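Local coordinates for protein OBCA, Oxalate Biosynthetic Component A (Burkholderia glumae, PDB 4NNB) that is a metal-binding member of the beta-keto acid cleavage enzyme family, built round a TIM-barrel-like sheet, and holds magnesium and an oxaloacetate ion in this model, at residues H224-D229 and G473-L478; A10-A15 and R493-Q498; E346-N351 and G469-L474; L201-E206 and G247-Q252. One frame throughout, in Å; residues are numbered along the deposited sequence.

Interaction 1. Residues H224-D229 and G473-L478; sequences HLHTRD and GLEDGL. With MG (magnesium ion), chain B; OAA (oxaloacetate ion), chain C.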
# COMPACT_ATOMS: atom_id res chain seq x y z
N HIS A 224 -6.42 9.16 3.51
CA HIS A 224 -6.85 8.86 2.13
C HIS A 224 -7.40 7.43 2.09
O HIS A 224 -6.71 6.48 2.44
CB HIS A 224 -5.64 9.03 1.19
CG HIS A 224 -5.87 8.54 -0.21
ND1 HIS A 224 -6.68 9.20 -1.12
CD2 HIS A 224 -5.34 7.49 -0.88
CE1 HIS A 224 -6.65 8.56 -2.28
NE2 HIS A 224 -5.85 7.51 -2.16
N LEU A 225 -8.66 7.29 1.68
CA LEU A 225 -9.38 6.02 1.76
C LEU A 225 -9.67 5.40 0.40
O LEU A 225 -10.01 6.11 -0.56
CB LEU A 225 -10.72 6.25 2.48
CG LEU A 225 -10.61 6.63 3.97
CD1 LEU A 225 -12.00 6.86 4.58
CD2 LEU A 225 -9.87 5.52 4.72
N HIS A 226 -9.56 4.07 0.34
CA HIS A 226 -10.18 3.27 -0.71
C HIS A 226 -11.12 2.26 -0.05
O HIS A 226 -10.98 1.95 1.14
CB HIS A 226 -9.16 2.43 -1.48
CG HIS A 226 -8.25 3.20 -2.38
ND1 HIS A 226 -8.16 2.94 -3.73
CD2 HIS A 226 -7.34 4.17 -2.12
CE1 HIS A 226 -7.25 3.73 -4.27
NE2 HIS A 226 -6.74 4.49 -3.32
N THR A 227 -12.05 1.74 -0.83
CA THR A 227 -12.83 0.56 -0.45
C THR A 227 -12.52 -0.58 -1.42
O THR A 227 -11.93 -0.36 -2.48
CB THR A 227 -14.34 0.85 -0.44
OG1 THR A 227 -14.70 1.53 -1.66
CG2 THR A 227 -14.70 1.74 0.76
N ARG A 228 -12.91 -1.79 -1.04
CA ARG A 228 -12.66 -2.98 -1.84
C ARG A 228 -13.94 -3.80 -1.95
O ARG A 228 -14.73 -3.86 -1.02
CB ARG A 228 -11.59 -3.88 -1.19
CG ARG A 228 -10.23 -3.22 -0.94
CD ARG A 228 -9.53 -2.81 -2.22
NE ARG A 228 -8.17 -2.38 -1.92
CZ ARG A 228 -7.13 -3.22 -1.82
NH1 ARG A 228 -7.30 -4.52 -2.02
NH2 ARG A 228 -5.93 -2.74 -1.53
N ASP A 229 -14.12 -4.46 -3.09
CA ASP A 229 -15.29 -5.30 -3.33
C ASP A 229 -15.01 -6.72 -2.78
O ASP A 229 -14.11 -7.40 -3.26
CB ASP A 229 -15.58 -5.31 -4.84
CG ASP A 229 -16.58 -6.38 -5.26
OD1 ASP A 229 -17.40 -6.83 -4.44
OD2 ASP A 229 -16.55 -6.75 -6.46
N GLY A 473 1.55 4.76 4.26
CA GLY A 473 0.46 3.85 4.57
C GLY A 473 0.58 2.57 3.76
O GLY A 473 1.34 2.53 2.80
N LEU A 474 -0.19 1.54 4.12
CA LEU A 474 -0.15 0.26 3.40
C LEU A 474 -0.44 0.38 1.89
O LEU A 474 0.05 -0.43 1.09
CB LEU A 474 -1.08 -0.76 4.06
CG LEU A 474 -0.74 -1.15 5.51
CD1 LEU A 474 -1.52 -2.41 5.94
CD2 LEU A 474 0.76 -1.36 5.67
N GLU A 475 -1.22 1.38 1.51
CA GLU A 475 -1.41 1.69 0.08
C GLU A 475 -0.09 1.82 -0.68
O GLU A 475 0.03 1.33 -1.81
CB GLU A 475 -2.23 2.97 -0.08
CG GLU A 475 -2.33 3.47 -1.53
CD GLU A 475 -3.47 4.45 -1.73
OE1 GLU A 475 -3.71 4.88 -2.89
OE2 GLU A 475 -4.12 4.81 -0.73
N ASP A 476 0.89 2.47 -0.07
CA ASP A 476 2.15 2.78 -0.76
C ASP A 476 3.30 1.80 -0.49
O ASP A 476 4.15 1.57 -1.35
CB ASP A 476 2.60 4.20 -0.43
CG ASP A 476 1.54 5.22 -0.78
OD1 ASP A 476 1.35 6.20 -0.02
OD2 ASP A 476 0.88 5.02 -1.82
N GLY A 477 3.33 1.24 0.72
CA GLY A 477 4.34 0.25 1.08
C GLY A 477 3.91 -0.53 2.31
O GLY A 477 3.23 0.02 3.18
N LEU A 478 4.31 -1.79 2.40
CA LEU A 478 3.84 -2.68 3.47
C LEU A 478 4.83 -2.82 4.63
O LEU A 478 4.54 -3.50 5.62
CB LEU A 478 3.51 -4.06 2.90
CG LEU A 478 2.41 -4.07 1.83
CD1 LEU A 478 2.15 -5.50 1.30
CD2 LEU A 478 1.14 -3.44 2.40
MG MG B . -5.38 6.04 -3.68
O1 OAA C . -6.99 8.71 -6.76
O2 OAA C . -6.59 7.34 -4.99
O4 OAA C . -3.45 3.88 -7.35
O5 OAA C . -5.06 4.66 -8.80
O3 OAA C . -4.99 5.18 -5.34
C1 OAA C . -6.36 7.69 -6.23
C2 OAA C . -5.37 6.94 -7.08
C3 OAA C . -4.97 5.56 -6.59
C4 OAA C . -4.48 4.64 -7.63
O HOH W 1 -5.91 4.19 1.28
O HOH W 2 -3.58 7.29 -4.26
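Glu475 OE1 is bound to the magnesium ion at 2.2 Å, and its partner oxygen OE2 takes a hydrogen bond from a water. The metal also binds His224 NE2 at 2.2 Å and His226 NE2 at 2.1 Å. Oxygens O2 and O3 of the oxaloacetate ion and a second water complete six ligands. With CG of Glu475 anti to the backbone N (chi1 173°), the extended chain carries the carboxylate from its loop to the metal. It crosses both histidines at about a right angle. Its carboxylate plane lies 29° from the His224 ring but 87° from the His226 ring. At His224 the carboxylate comes to the ring edge, where OE2 lies 2.9 Å from CD2. Oxaloacetate O2 also meets the edge of this ring.

No direct hydrogen bond joins the two segments. The first water gives one hydrogen to His224 O at 2.7 Å and the other to Glu475 OE2. It therefore ties the strand backbone to the carboxylate. The other ring nitrogen of His226, ND1, is hydrogen-bonded to Asn251 OD1, a second-shell contact that helps fix the ring's rotation. Three protein ligands from two distant parts of the chain thus hold the magnesium ion, while the oxaloacetate ion, chelating through two oxygens, and a water fill its other places.

Interaction 2. Residues A10-A15 and R493-Q498; sequences AAPIGA and RGTWEQ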
# COMPACT_ATOMS: atom_id res chain seq x y z
N ALA A 10 -2.24 9.66 6.04
CA ALA A 10 -2.23 8.20 6.15
C ALA A 10 -3.02 7.60 4.98
O ALA A 10 -4.11 8.06 4.66
CB ALA A 10 -2.86 7.78 7.45
N ALA A 11 -2.48 6.57 4.34
CA ALA A 11 -3.21 5.92 3.24
C ALA A 11 -3.32 4.42 3.52
O ALA A 11 -2.47 3.65 3.10
CB ALA A 11 -2.52 6.17 1.90
N PRO A 12 -4.38 4.00 4.24
CA PRO A 12 -4.39 2.66 4.84
C PRO A 12 -4.79 1.49 3.94
O PRO A 12 -4.58 0.35 4.37
CB PRO A 12 -5.42 2.78 5.97
CG PRO A 12 -5.59 4.27 6.20
CD PRO A 12 -5.39 4.88 4.84
N ILE A 13 -5.36 1.75 2.77
CA ILE A 13 -5.95 0.64 2.01
C ILE A 13 -5.42 0.52 0.59
O ILE A 13 -4.91 -0.53 0.21
CB ILE A 13 -7.49 0.74 1.93
CG1 ILE A 13 -8.09 0.89 3.33
CG2 ILE A 13 -8.07 -0.50 1.21
CD1 ILE A 13 -8.47 2.32 3.69
N GLY A 14 -5.59 1.59 -0.18
CA GLY A 14 -5.20 1.58 -1.58
C GLY A 14 -5.96 0.63 -2.48
O GLY A 14 -6.99 0.07 -2.11
N ALA A 15 -5.41 0.46 -3.67
CA ALA A 15 -5.98 -0.41 -4.69
C ALA A 15 -5.27 -1.77 -4.78
O ALA A 15 -5.89 -2.77 -5.12
CB ALA A 15 -5.93 0.29 -6.04
N ARG A 493 3.11 -3.14 11.30
CA ARG A 493 1.96 -3.63 12.06
C ARG A 493 0.67 -2.92 11.64
O ARG A 493 -0.43 -3.32 12.02
CB ARG A 493 2.19 -3.43 13.56
CG ARG A 493 3.37 -4.21 14.12
CD ARG A 493 2.94 -4.98 15.34
NE ARG A 493 2.11 -6.13 14.97
CZ ARG A 493 1.14 -6.61 15.73
NH1 ARG A 493 0.87 -6.04 16.90
NH2 ARG A 493 0.43 -7.66 15.33
N GLY A 494 0.82 -1.86 10.86
CA GLY A 494 -0.32 -1.08 10.42
C GLY A 494 0.14 0.24 9.83
O GLY A 494 1.31 0.61 9.97
N THR A 495 -0.76 0.93 9.14
CA THR A 495 -0.47 2.27 8.67
C THR A 495 -0.13 3.18 9.85
O THR A 495 0.78 4.00 9.76
CB THR A 495 -1.64 2.85 7.83
OG1 THR A 495 -1.74 2.12 6.60
CG2 THR A 495 -1.41 4.31 7.53
N TRP A 496 -0.83 3.01 10.97
CA TRP A 496 -0.54 3.82 12.15
C TRP A 496 0.94 3.72 12.56
O TRP A 496 1.53 4.70 13.03
CB TRP A 496 -1.44 3.43 13.32
CG TRP A 496 -1.18 2.04 13.82
CD1 TRP A 496 -1.84 0.90 13.46
CD2 TRP A 496 -0.17 1.65 14.76
NE1 TRP A 496 -1.29 -0.18 14.12
CE2 TRP A 496 -0.27 0.26 14.92
CE3 TRP A 496 0.82 2.34 15.47
CZ2 TRP A 496 0.58 -0.46 15.77
CZ3 TRP A 496 1.66 1.63 16.32
CH2 TRP A 496 1.53 0.24 16.46
N GLU A 497 1.55 2.55 12.37
CA GLU A 497 2.95 2.40 12.76
C GLU A 497 3.85 3.21 11.83
O GLU A 497 4.79 3.87 12.29
CB GLU A 497 3.37 0.92 12.80
CG GLU A 497 4.82 0.76 13.28
CD GLU A 497 5.20 -0.68 13.50
OE1 GLU A 497 5.76 -0.97 14.57
OE2 GLU A 497 4.96 -1.52 12.60
N GLN A 498 3.55 3.17 10.54
CA GLN A 498 4.29 3.97 9.56
C GLN A 498 4.13 5.46 9.82
O GLN A 498 5.09 6.22 9.68
CB GLN A 498 3.85 3.60 8.13
CG GLN A 498 4.12 2.11 7.84
CD GLN A 498 3.41 1.60 6.59
OE1 GLN A 498 2.28 2.02 6.29
NE2 GLN A 498 4.06 0.71 5.86
O HOH W 3 -3.57 0.32 6.96
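Thr495 meets Ala10 and Pro12 with both branches of its side chain. The close-packed part is at the methyl and the proline. Thr495 CG2 lies 3.8 Å from Ala10 CB, a plain van der Waals contact between two methyl groups. The hydroxyl side is tighter still, with Thr495 OG1 3.2 Å from Pro12 CA. These two branches are set by one torsion: OG1 stands beside the backbone N (chi1 -68°), while CG2 lies anti to that N. The polar branch thus faces the proline and the methyl faces the alanine.

On the looser side one water stands between the segments. It gives a hydrogen to Pro12 O at 2.8 Å and lies 2.6 Å from Thr495 OG1, to which it is also hydrogen-bonded. It bridges two groups that make no direct hydrogen bond. Thr495 OG1 has a further partner in Leu474 N, just past the strand 469-472.

The threonine is the first residue of the helix 495-507, and Gly494 is its N-cap. Just before it, Arg493 N donates to Glu497 OE2 in a nearly straight bond of 2.8 Å (173°). Glu211 and Ser215 of helix 205-217 also touch the Thr495 side chain. Within a buried contact, the backbone N of Leu474 and the water give the hydroxyl polar partners, while the methyl packs on Ala10.

Interaction 3. Residues E346-N351 and G469-L474; sequences EVEVFN and GIRVGL. With OAA (oxaloacetate ion), chain C.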
# COMPACT_ATOMS: atom_id res chain seq x y z
N GLU A 346 -7.86 16.79 -4.18
CA GLU A 346 -6.42 16.64 -4.07
C GLU A 346 -5.98 16.17 -5.44
O GLU A 346 -6.41 15.09 -5.89
CB GLU A 346 -6.01 15.62 -3.00
CG GLU A 346 -4.51 15.32 -3.02
CD GLU A 346 -4.08 14.32 -1.96
OE1 GLU A 346 -4.27 13.11 -2.17
OE2 GLU A 346 -3.55 14.74 -0.91
N VAL A 347 -5.16 16.96 -6.11
CA VAL A 347 -4.67 16.57 -7.43
C VAL A 347 -3.59 15.51 -7.24
O VAL A 347 -2.52 15.79 -6.66
CB VAL A 347 -4.11 17.77 -8.24
CG1 VAL A 347 -3.66 17.30 -9.61
CG2 VAL A 347 -5.17 18.85 -8.41
N GLU A 348 -3.88 14.30 -7.70
CA GLU A 348 -2.92 13.20 -7.66
C GLU A 348 -1.99 13.37 -8.84
O GLU A 348 -2.37 13.08 -9.98
CB GLU A 348 -3.60 11.83 -7.79
CG GLU A 348 -4.72 11.55 -6.82
CD GLU A 348 -4.24 11.51 -5.39
OE1 GLU A 348 -3.86 10.42 -4.89
OE2 GLU A 348 -4.28 12.57 -4.75
N VAL A 349 -0.78 13.86 -8.58
CA VAL A 349 0.16 14.12 -9.67
C VAL A 349 0.92 12.84 -10.04
O VAL A 349 2.03 12.57 -9.54
CB VAL A 349 1.13 15.26 -9.32
CG1 VAL A 349 1.97 15.62 -10.54
CG2 VAL A 349 0.37 16.49 -8.83
N PHE A 350 0.33 12.05 -10.92
CA PHE A 350 0.92 10.78 -11.35
C PHE A 350 2.00 10.97 -12.41
O PHE A 350 2.91 10.14 -12.53
CB PHE A 350 -0.15 9.85 -11.93
CG PHE A 350 -0.99 9.14 -10.89
CD1 PHE A 350 -2.27 9.60 -10.58
CD2 PHE A 350 -0.51 8.00 -10.25
CE1 PHE A 350 -3.06 8.93 -9.63
CE2 PHE A 350 -1.28 7.33 -9.30
CZ PHE A 350 -2.55 7.79 -8.98
N ASN A 351 1.90 12.03 -13.20
CA ASN A 351 2.71 12.14 -14.42
C ASN A 351 2.85 13.58 -14.89
O ASN A 351 2.17 14.47 -14.36
CB ASN A 351 2.13 11.24 -15.52
CG ASN A 351 0.65 11.54 -15.81
OD1 ASN A 351 0.23 12.69 -15.79
ND2 ASN A 351 -0.13 10.49 -16.05
N GLY A 469 3.83 18.37 3.06
CA GLY A 469 3.27 17.15 3.60
C GLY A 469 3.97 15.91 3.12
O GLY A 469 4.68 15.93 2.12
N ILE A 470 3.76 14.81 3.85
CA ILE A 470 4.28 13.50 3.48
C ILE A 470 3.18 12.47 3.72
O ILE A 470 2.47 12.53 4.73
CB ILE A 470 5.52 13.13 4.34
CG1 ILE A 470 6.71 14.01 3.99
CG2 ILE A 470 5.92 11.65 4.14
CD1 ILE A 470 7.88 13.83 4.96
N ARG A 471 3.04 11.54 2.79
CA ARG A 471 2.04 10.49 2.89
C ARG A 471 2.73 9.14 3.09
O ARG A 471 3.76 8.85 2.45
CB ARG A 471 1.16 10.46 1.62
CG ARG A 471 0.48 9.11 1.33
CD ARG A 471 -0.62 9.23 0.24
NE ARG A 471 -0.68 8.01 -0.56
CZ ARG A 471 -1.50 7.82 -1.60
NH1 ARG A 471 -2.37 8.77 -1.97
NH2 ARG A 471 -1.44 6.69 -2.27
N VAL A 472 2.17 8.32 3.98
CA VAL A 472 2.62 6.94 4.14
C VAL A 472 1.39 6.08 4.35
O VAL A 472 0.30 6.60 4.59
CB VAL A 472 3.54 6.78 5.38
CG1 VAL A 472 4.89 7.45 5.13
CG2 VAL A 472 2.87 7.36 6.62
N GLY A 473 1.55 4.76 4.26
CA GLY A 473 0.46 3.85 4.57
C GLY A 473 0.58 2.57 3.76
O GLY A 473 1.34 2.53 2.80
N LEU A 474 -0.19 1.54 4.12
CA LEU A 474 -0.15 0.26 3.40
C LEU A 474 -0.44 0.38 1.89
O LEU A 474 0.05 -0.43 1.09
CB LEU A 474 -1.08 -0.76 4.06
CG LEU A 474 -0.74 -1.15 5.51
CD1 LEU A 474 -1.52 -2.41 5.94
CD2 LEU A 474 0.76 -1.36 5.67
O1 OAA C . -6.99 8.71 -6.76
O2 OAA C . -6.59 7.34 -4.99
O4 OAA C . -3.45 3.88 -7.35
O5 OAA C . -5.06 4.66 -8.80
O3 OAA C . -4.99 5.18 -5.34
C1 OAA C . -6.36 7.69 -6.23
C2 OAA C . -5.37 6.94 -7.08
C3 OAA C . -4.97 5.56 -6.59
C4 OAA C . -4.48 4.64 -7.63
O HOH W 4 -3.46 11.11 -0.74
O HOH W 2 -3.58 7.29 -4.26
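Glu348 turns twice, with CG beside the backbone N (chi1 -54°) and a second bend at chi2 (-64°), and this swings its carboxylate toward Arg471. Arg471 comes from the other strand with CG anti to its own N and a bend at chi3, reaching inward. The two side chains cross at about a right angle, and the carboxylate and guanidinium planes are 26° apart. Their charged ends form a long salt bridge, Glu348 OE1 to Arg471 NH1 at 3.7 Å.

Two waters add bridges beside it. The first takes a hydrogen from Arg471 NH1 at 3.0 Å and gives one to Glu348 OE1. It is also a ligand of the magnesium ion. The second accepts from the same NH1 at 2.9 Å and donates to Glu346 OE1. Both waters lie at the guanidinium edge, in its plane. Glu346 OE1 and Glu348 OE2 are 2.6 Å apart. Arg471 NE makes a salt bridge to Asp476 OD1, the strongest polar partner of this arginine.

The oxaloacetate ion lies on the Glu348 side. Glu348 CG is 3.6 Å from oxaloacetate O1, and Phe350 CZ is 3.5 Å from oxaloacetate C2, which meets the ring at its edge.

Both strands belong to the same barrel-like sheet. Strands 373-378 and 444-449 lie between them in the sheet order, and Met376 of the former touches Glu346, Glu348 and Arg471. Outside, helices 458-465 and 495-507 pack on Ile470 and Val472.

Interaction 4. Residues L201-E206 and G247-Q252; sequences LPITPE and GSQRNQ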
# COMPACT_ATOMS: atom_id res chain seq x y z
N LEU A 201 -3.91 -5.44 6.62
CA LEU A 201 -4.63 -4.59 5.67
C LEU A 201 -6.13 -4.56 5.97
O LEU A 201 -6.79 -5.60 5.97
CB LEU A 201 -4.44 -5.08 4.24
CG LEU A 201 -4.94 -4.07 3.20
CD1 LEU A 201 -3.92 -2.96 3.02
CD2 LEU A 201 -5.25 -4.76 1.86
N PRO A 202 -6.68 -3.35 6.20
CA PRO A 202 -8.12 -3.22 6.49
C PRO A 202 -8.96 -3.11 5.22
O PRO A 202 -8.77 -2.20 4.41
CB PRO A 202 -8.21 -1.92 7.29
CG PRO A 202 -7.04 -1.08 6.76
CD PRO A 202 -5.97 -2.06 6.26
N ILE A 203 -9.89 -4.05 5.07
CA ILE A 203 -10.71 -4.07 3.86
C ILE A 203 -12.21 -4.01 4.15
O ILE A 203 -13.03 -4.07 3.23
CB ILE A 203 -10.37 -5.28 3.00
CG1 ILE A 203 -10.66 -6.59 3.75
CG2 ILE A 203 -8.91 -5.22 2.57
CD1 ILE A 203 -10.37 -7.83 2.90
N THR A 204 -12.57 -3.88 5.42
CA THR A 204 -13.98 -3.81 5.80
C THR A 204 -14.24 -2.47 6.48
O THR A 204 -13.30 -1.83 6.97
CB THR A 204 -14.36 -4.94 6.77
OG1 THR A 204 -13.67 -4.76 8.01
CG2 THR A 204 -14.02 -6.29 6.19
N PRO A 205 -15.51 -2.04 6.50
CA PRO A 205 -15.83 -0.76 7.15
C PRO A 205 -15.31 -0.67 8.58
O PRO A 205 -14.79 0.38 8.99
CB PRO A 205 -17.35 -0.73 7.13
CG PRO A 205 -17.72 -1.49 5.87
CD PRO A 205 -16.68 -2.60 5.78
N GLU A 206 -15.44 -1.77 9.34
CA GLU A 206 -15.02 -1.78 10.74
C GLU A 206 -13.51 -1.62 10.87
O GLU A 206 -13.03 -0.81 11.65
CB GLU A 206 -15.44 -3.09 11.42
CG GLU A 206 -15.82 -2.93 12.88
CD GLU A 206 -17.25 -2.45 13.05
OE1 GLU A 206 -18.05 -2.60 12.09
OE2 GLU A 206 -17.58 -1.92 14.13
N GLY A 247 -10.68 -14.67 -2.85
CA GLY A 247 -11.39 -13.44 -3.18
C GLY A 247 -10.48 -12.42 -3.83
O GLY A 247 -9.30 -12.32 -3.47
N SER A 248 -11.00 -11.65 -4.79
CA SER A 248 -10.19 -10.68 -5.52
C SER A 248 -9.75 -9.48 -4.66
O SER A 248 -8.69 -8.90 -4.90
CB SER A 248 -10.95 -10.15 -6.73
OG SER A 248 -12.03 -9.31 -6.32
N GLN A 249 -10.56 -9.12 -3.67
CA GLN A 249 -10.37 -7.88 -2.91
C GLN A 249 -10.17 -6.69 -3.84
O GLN A 249 -9.40 -5.77 -3.54
CB GLN A 249 -9.19 -8.00 -1.94
CG GLN A 249 -9.22 -9.27 -1.08
CD GLN A 249 -8.15 -9.27 -0.03
OE1 GLN A 249 -7.66 -8.20 0.37
NE2 GLN A 249 -7.77 -10.46 0.44
N ARG A 250 -10.88 -6.72 -4.97
CA ARG A 250 -10.67 -5.79 -6.06
C ARG A 250 -10.97 -4.35 -5.63
O ARG A 250 -11.95 -4.08 -4.93
CB ARG A 250 -11.54 -6.19 -7.26
CG ARG A 250 -11.32 -5.35 -8.50
CD ARG A 250 -12.24 -5.78 -9.66
NE ARG A 250 -13.62 -5.92 -9.21
CZ ARG A 250 -14.51 -4.94 -9.17
NH1 ARG A 250 -14.18 -3.71 -9.58
NH2 ARG A 250 -15.73 -5.17 -8.73
N ASN A 251 -10.12 -3.43 -6.07
CA ASN A 251 -10.33 -2.02 -5.78
C ASN A 251 -11.65 -1.59 -6.40
O ASN A 251 -11.90 -1.86 -7.57
CB ASN A 251 -9.22 -1.18 -6.38
CG ASN A 251 -9.37 0.29 -6.03
OD1 ASN A 251 -9.33 0.66 -4.85
ND2 ASN A 251 -9.52 1.12 -7.05
N GLN A 252 -12.48 -0.92 -5.60
CA GLN A 252 -13.82 -0.54 -6.02
C GLN A 252 -14.44 0.45 -5.04
O GLN A 252 -14.43 0.24 -3.82
CB GLN A 252 -14.70 -1.79 -6.13
CG GLN A 252 -16.12 -1.50 -6.56
CD GLN A 252 -16.15 -0.90 -7.96
OE1 GLN A 252 -15.61 -1.48 -8.91
NE2 GLN A 252 -16.77 0.27 -8.09
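Ile203 and Gln249 bring the two backbones to 7.8 Å between their CA atoms, the nearest approach, where the loop before helix 205-217 passes the turn before the weakly bonded strand at 250-251. Gln249 has positive phi and psi (49° and 36°), a left-handed conformation, and its CB points toward the loop. The glutamine is then extended beyond CG, with its amide oxygen against the isoleucine.

Ile203 CD1 lies 3.7 Å from Gln249 OE1 and 3.9 Å from Gln249 CD. The branch methyl CG2 touches the same oxygen at 3.9 Å. The two side chains cross at about a right angle. A chi1 of 62° sets Ile203 CG1 between the backbone N and the carbonyl carbon, and the extended chain beyond it places CD1 at the Gln249 amide. Leu201 adds a looser contact, its CD2 4.5 Å from Gln249 OE1.

These are van der Waals contacts of methyl groups with the amide oxygen, and no hydrogen bond crosses between the segments. The oxygen instead accepts from Phe19 N of strand 18-19, whose side chain also touches Ile203. Next to Gln249, Ser248 OG accepts from Arg250 N at 3.1 Å, forming an ST turn. Arg250 NH1 in turn donates to Gln252 OE1 at 2.7 Å, on a lone pair in the carbonyl plane. The buried glutamine oxygen thus has its polar need met by strand 18-19, while Ile203 and, more loosely, Leu201 pack against it.

Overall arrangement
Interactions 1 and 3 meet at the magnesium and oxaloacetate site and supply part of it. Their centres are about 12 Å apart, they share Gly473 and Leu474, and one metal-bound water belongs to both. Interaction 2 lies about 6 Å, centre to centre, from interaction 1. There His224 N approaches Ala10 O at 2.8 Å, a probable hydrogen bond. Ala11 N makes another with Val472 O of interaction 3, also 2.8 Å, and strand 5-10 lies between strands 222-229 and 469-472. Interaction 4 is centred about 9 Å from interaction 1 and 20 Å from interaction 3. Probable hydrogen bonds of Thr227 OG1 with Gln252 O and His226 ND1 with Asn251 OD1 join it to interaction 1.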